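Local atomic coordinates of flavoprotein (PDB entry 5V8S), a protein that probably transfers electrons as an oxidoreductase, joining a di-iron centre in a metallo-beta-lactamase-like domain to an FMN-binding flavodoxin domain. Residues G266-I271 with A322-V327; K348-K353 with K376-R381. The protein carries 1 engineered substitution. All coordinates share one frame; numbering follows the deposited sequence.

Contact 1: G266-I271 with A322-V327; sequences GKVTVI and ALIFGV
Thr269 and Ile271 hydrogen-bond to Ala322, Ile324 and Gly326, joining neighbouring parallel strands in the interior of the five-stranded sheet of the flavodoxin-like domain, whose strand order is 2-1-3-4-5. The axes of the two strand segments come within 4.7 Å of each other, 16° apart in direction. In the alternation usual for parallel strands, Thr269 N gives its hydrogen to Ala322 O, Thr269 O receives Ile324 N, Ile271 N reaches Ile324 O at 2.8 Å, and Gly326 N closes the series on Ile271 O. Each of the four carbonyls also takes a CA-H from the facing strand; Phe325 CA lies 3.2 Å from Ile271 O. Val270 turns its own backbone outward, to Val298 and Tyr300 on strand 296-302.

Side chains pack on both faces. On the face bearing Val268, Val270 and Ile324, Val268 CG1 meets Ile324 CG1 at 4.0 Å as the two side chains cross, and helix 278-292 covers this face through Met283 and Leu290. On the other face, Ile271 and Phe325 extend alongside each other in a common direction. Ile271 CG1 stands anti to its carbonyl carbon (chi1 -58°), and the chain ends with CD1 coming obliquely to Phe325 CE1 at 3.8 Å; Met338 of helix 336-348 touches both side chains. Thr269 CB rests against Leu323 CD2, while its hydroxyl bonds to Ser320. The buried pairing therefore spends its backbone polarity within the sheet and presents mainly hydrocarbon to the helices on its two faces, as expected at the centre of a three-layer alpha/beta sandwich.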
# COMPACT_ATOMS: atom_id res chain seq x y z
N GLY A 266 -15.28 -19.58 -15.92
CA GLY A 266 -16.15 -18.46 -15.65
C GLY A 266 -15.56 -17.40 -14.74
O GLY A 266 -16.09 -16.29 -14.69
N LYS A 267 -14.47 -17.71 -14.04
CA LYS A 267 -13.92 -16.77 -13.07
C LYS A 267 -13.06 -15.71 -13.76
O LYS A 267 -12.09 -16.04 -14.46
CB LYS A 267 -13.08 -17.50 -12.01
CG LYS A 267 -12.51 -16.53 -10.98
CD LYS A 267 -11.96 -17.24 -9.76
CE LYS A 267 -11.33 -16.28 -8.77
NZ LYS A 267 -10.79 -16.97 -7.57
N VAL A 268 -13.40 -14.45 -13.54
CA VAL A 268 -12.61 -13.31 -14.00
C VAL A 268 -12.40 -12.40 -12.80
O VAL A 268 -13.35 -12.14 -12.06
CB VAL A 268 -13.33 -12.57 -15.15
CG1 VAL A 268 -12.59 -11.30 -15.54
CG2 VAL A 268 -13.47 -13.50 -16.37
N THR A 269 -11.18 -11.92 -12.61
CA THR A 269 -10.91 -10.98 -11.52
C THR A 269 -10.71 -9.58 -12.11
O THR A 269 -9.93 -9.40 -13.05
CB THR A 269 -9.72 -11.42 -10.64
OG1 THR A 269 -10.04 -12.68 -10.03
CG2 THR A 269 -9.47 -10.45 -9.53
N VAL A 270 -11.47 -8.63 -11.58
CA VAL A 270 -11.52 -7.25 -12.08
C VAL A 270 -10.92 -6.37 -11.00
O VAL A 270 -11.39 -6.37 -9.85
CB VAL A 270 -12.97 -6.83 -12.35
CG1 VAL A 270 -13.01 -5.41 -12.93
CG2 VAL A 270 -13.65 -7.81 -13.29
N ILE A 271 -9.89 -5.61 -11.37
CA ILE A 271 -9.10 -4.84 -10.43
C ILE A 271 -9.00 -3.42 -10.98
O ILE A 271 -8.47 -3.23 -12.08
CB ILE A 271 -7.69 -5.43 -10.25
CG1 ILE A 271 -7.75 -6.88 -9.76
CG2 ILE A 271 -6.86 -4.58 -9.29
CD1 ILE A 271 -6.48 -7.61 -10.07
N ALA A 322 -9.00 -14.98 -16.49
CA ALA A 322 -8.52 -13.73 -17.07
C ALA A 322 -8.57 -12.67 -16.00
O ALA A 322 -9.29 -12.80 -14.99
CB ALA A 322 -9.39 -13.29 -18.26
N LEU A 323 -7.83 -11.59 -16.23
CA LEU A 323 -7.87 -10.40 -15.40
C LEU A 323 -8.32 -9.21 -16.23
O LEU A 323 -8.04 -9.12 -17.43
CB LEU A 323 -6.48 -10.06 -14.82
CG LEU A 323 -5.74 -11.17 -14.06
CD1 LEU A 323 -4.43 -10.64 -13.52
CD2 LEU A 323 -6.62 -11.71 -12.95
N ILE A 324 -9.04 -8.30 -15.58
CA ILE A 324 -9.44 -7.05 -16.21
C ILE A 324 -8.99 -5.92 -15.30
O ILE A 324 -9.31 -5.92 -14.11
CB ILE A 324 -10.96 -6.96 -16.45
CG1 ILE A 324 -11.40 -8.04 -17.44
CG2 ILE A 324 -11.32 -5.57 -17.00
CD1 ILE A 324 -12.79 -7.92 -17.88
N PHE A 325 -8.26 -4.96 -15.87
CA PHE A 325 -7.75 -3.82 -15.12
C PHE A 325 -8.43 -2.54 -15.59
O PHE A 325 -8.64 -2.35 -16.79
CB PHE A 325 -6.24 -3.68 -15.33
CG PHE A 325 -5.46 -4.78 -14.69
CD1 PHE A 325 -5.22 -4.77 -13.33
CD2 PHE A 325 -4.99 -5.82 -15.45
CE1 PHE A 325 -4.53 -5.80 -12.73
CE2 PHE A 325 -4.29 -6.86 -14.87
CZ PHE A 325 -4.05 -6.84 -13.51
N GLY A 326 -8.80 -1.69 -14.63
CA GLY A 326 -9.24 -0.34 -14.93
C GLY A 326 -8.28 0.64 -14.27
O GLY A 326 -8.08 0.58 -13.05
N VAL A 327 -7.68 1.54 -15.06
CA VAL A 327 -6.51 2.31 -14.65
C VAL A 327 -6.82 3.80 -14.78
O VAL A 327 -7.05 4.30 -15.89
CB VAL A 327 -5.29 1.93 -15.50
CG1 VAL A 327 -4.10 2.73 -15.08
CG2 VAL A 327 -5.03 0.42 -15.41

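Contact 2: K348-K353 with K376-R381; sequences KANYEK and KETKFR
Phe380 plugs a bend in the chain formed by residues 349-353, where two helix-to-strand loops of the flavodoxin-like fold meet. Its ring sits among backbone carbonyls: Tyr351 O lies over the centre of one face, 3.3 Å above the plane, while Ala349 O approaches the edge at 3.2 Å from Phe380 CZ and Lys353 O comes to the same rim near CD1. The two oxygens at the edge face the slightly positive ring hydrogens. Lys353 CB adds an apolar contact to CE1, and Ile345 of helix 336-348 also touches the ring.

Each loop carries a tight turn. An inverse gamma turn is centred on Glu352, closed by a weak bond from Lys353 N to Tyr351 O. On the facing loop, Thr378 forms an ST turn: with OG1 held between its backbone N and carbonyl carbon (chi1 72°), the hydroxyl accepts Phe380 N at 3.2 Å and is also bonded to Leu375 O. Because the loops lead into the adjacent parallel strands 354-360 and 381-388, Arg381 N bonding to Lys353 O at 3.0 Å, nearly straight at the hydrogen (173°), starts a pairing that Arg381 continues with Val355.

Asn350 swings CG anti to its backbone N (chi1 -166°), and OD1 accepts Lys379 N at 3.3 Å, with the donor tilted from the amide plane. The aliphatic chain of Lys379 crosses the Asn350 side chain at about a right angle. Its NZ donates to a water at 2.8 Å; that water reaches Asn350 O weakly, an oxygen also bonded by Lys218. Further out, Glu352 OE2 lies over one face of the Arg381 guanidinium, 3.5 Å from NH1, a salt bridge of charges alone with no N-H aimed at the oxygen.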
# COMPACT_ATOMS: atom_id res chain seq x y z
N LYS A 348 4.52 -12.12 -7.75
CA LYS A 348 4.01 -13.29 -7.05
C LYS A 348 3.07 -14.16 -7.87
O LYS A 348 2.90 -15.32 -7.52
CB LYS A 348 3.23 -12.86 -5.80
CG LYS A 348 4.06 -12.08 -4.78
CD LYS A 348 5.07 -12.96 -4.08
CE LYS A 348 5.75 -12.21 -2.95
NZ LYS A 348 6.50 -13.09 -2.03
N ALA A 349 2.44 -13.60 -8.90
CA ALA A 349 1.36 -14.27 -9.60
C ALA A 349 1.49 -14.05 -11.10
O ALA A 349 0.55 -13.64 -11.79
CB ALA A 349 0.02 -13.79 -9.05
N ASN A 350 2.67 -14.35 -11.63
CA ASN A 350 3.03 -14.08 -13.01
C ASN A 350 2.64 -15.29 -13.86
O ASN A 350 3.41 -16.24 -14.02
CB ASN A 350 4.51 -13.80 -13.10
CG ASN A 350 4.90 -13.19 -14.42
OD1 ASN A 350 4.05 -12.72 -15.16
ND2 ASN A 350 6.19 -13.19 -14.72
N TYR A 351 1.43 -15.25 -14.42
CA TYR A 351 0.85 -16.36 -15.17
C TYR A 351 0.56 -15.95 -16.60
O TYR A 351 0.30 -14.77 -16.88
CB TYR A 351 -0.49 -16.80 -14.54
CG TYR A 351 -0.39 -17.39 -13.16
CD1 TYR A 351 -0.05 -18.73 -12.99
CD2 TYR A 351 -0.64 -16.63 -12.03
CE1 TYR A 351 0.04 -19.28 -11.74
CE2 TYR A 351 -0.54 -17.19 -10.77
CZ TYR A 351 -0.21 -18.52 -10.63
OH TYR A 351 -0.13 -19.05 -9.38
N GLU A 352 0.54 -16.93 -17.50
CA GLU A 352 0.20 -16.68 -18.91
C GLU A 352 -1.32 -16.76 -19.05
O GLU A 352 -1.89 -17.75 -19.49
CB GLU A 352 0.92 -17.63 -19.85
CG GLU A 352 0.75 -17.23 -21.32
CD GLU A 352 1.18 -18.30 -22.31
OE1 GLU A 352 2.03 -19.15 -21.95
OE2 GLU A 352 0.67 -18.28 -23.46
N LYS A 353 -1.98 -15.67 -18.68
CA LYS A 353 -3.43 -15.53 -18.74
C LYS A 353 -3.78 -14.29 -19.55
O LYS A 353 -3.03 -13.31 -19.56
CB LYS A 353 -4.05 -15.38 -17.34
CG LYS A 353 -3.89 -16.63 -16.48
CD LYS A 353 -4.28 -16.43 -15.03
CE LYS A 353 -4.05 -17.68 -14.19
NZ LYS A 353 -5.04 -18.72 -14.51
N LYS A 376 2.97 -5.94 -20.36
CA LYS A 376 3.50 -6.56 -21.56
C LYS A 376 4.82 -7.27 -21.29
O LYS A 376 5.12 -8.26 -21.96
CB LYS A 376 3.67 -5.51 -22.66
CG LYS A 376 3.63 -6.04 -24.08
CD LYS A 376 2.22 -6.13 -24.63
CE LYS A 376 2.22 -6.51 -26.11
NZ LYS A 376 0.84 -6.70 -26.61
N GLU A 377 5.62 -6.82 -20.31
CA GLU A 377 6.87 -7.53 -20.02
C GLU A 377 6.62 -8.96 -19.55
O GLU A 377 7.54 -9.79 -19.61
CB GLU A 377 7.64 -6.86 -18.88
CG GLU A 377 7.72 -5.35 -18.96
CD GLU A 377 8.65 -4.78 -17.91
OE1 GLU A 377 9.75 -5.34 -17.72
OE2 GLU A 377 8.27 -3.78 -17.27
N THR A 378 5.43 -9.25 -19.07
CA THR A 378 5.19 -10.43 -18.27
C THR A 378 4.58 -11.53 -19.12
O THR A 378 4.44 -11.42 -20.34
CB THR A 378 4.29 -10.07 -17.09
OG1 THR A 378 2.95 -9.83 -17.54
CG2 THR A 378 4.81 -8.83 -16.41
N LYS A 379 4.21 -12.61 -18.44
CA LYS A 379 3.58 -13.71 -19.13
C LYS A 379 2.14 -13.39 -19.46
O LYS A 379 1.56 -14.06 -20.32
CB LYS A 379 3.65 -14.97 -18.28
CG LYS A 379 5.07 -15.47 -18.00
CD LYS A 379 5.06 -16.88 -17.42
CE LYS A 379 6.00 -17.02 -16.23
NZ LYS A 379 5.98 -18.40 -15.63
N PHE A 380 1.56 -12.36 -18.84
CA PHE A 380 0.18 -12.03 -19.16
C PHE A 380 0.10 -11.55 -20.60
O PHE A 380 1.03 -10.93 -21.12
CB PHE A 380 -0.39 -10.97 -18.21
CG PHE A 380 -0.65 -11.48 -16.82
CD1 PHE A 380 -1.82 -12.16 -16.53
CD2 PHE A 380 0.29 -11.28 -15.82
CE1 PHE A 380 -2.05 -12.65 -15.24
CE2 PHE A 380 0.06 -11.76 -14.54
CZ PHE A 380 -1.09 -12.45 -14.24
N ARG A 381 -1.02 -11.85 -21.24
CA ARG A 381 -1.27 -11.50 -22.63
C ARG A 381 -2.39 -10.47 -22.69
O ARG A 381 -3.55 -10.80 -22.44
CB ARG A 381 -1.62 -12.74 -23.44
CG ARG A 381 -0.48 -13.75 -23.47
CD ARG A 381 0.70 -13.17 -24.24
NE ARG A 381 1.84 -14.07 -24.30
CZ ARG A 381 1.86 -15.20 -24.99
NH1 ARG A 381 0.79 -15.59 -25.67
NH2 ARG A 381 2.96 -15.96 -24.99
O HOH W 1 3.53 -19.57 -14.86

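The two contacts follow one another along the chain, and their centres lie about 13 Å apart in the same flavodoxin-like domain. They touch directly: Leu323 CD1 of contact 1 packs at 3.6 Å against Phe380 CE1 of contact 2. Ile345 of helix 336-348 touches both Ile271 and Phe380, and Ser320, just before strand 322-327, bonds to Thr269 through its hydroxyl and to Lys353 NZ through its carbonyl. Neither contact includes a residue of the mu-oxo-diiron pocket, formed by His97, Glu99, Asp101, the engineered Asp102, His163, Asp180 and His240. At the start of segment 348-353, Lys348 forms a salt bridge with Glu331 of the second subunit.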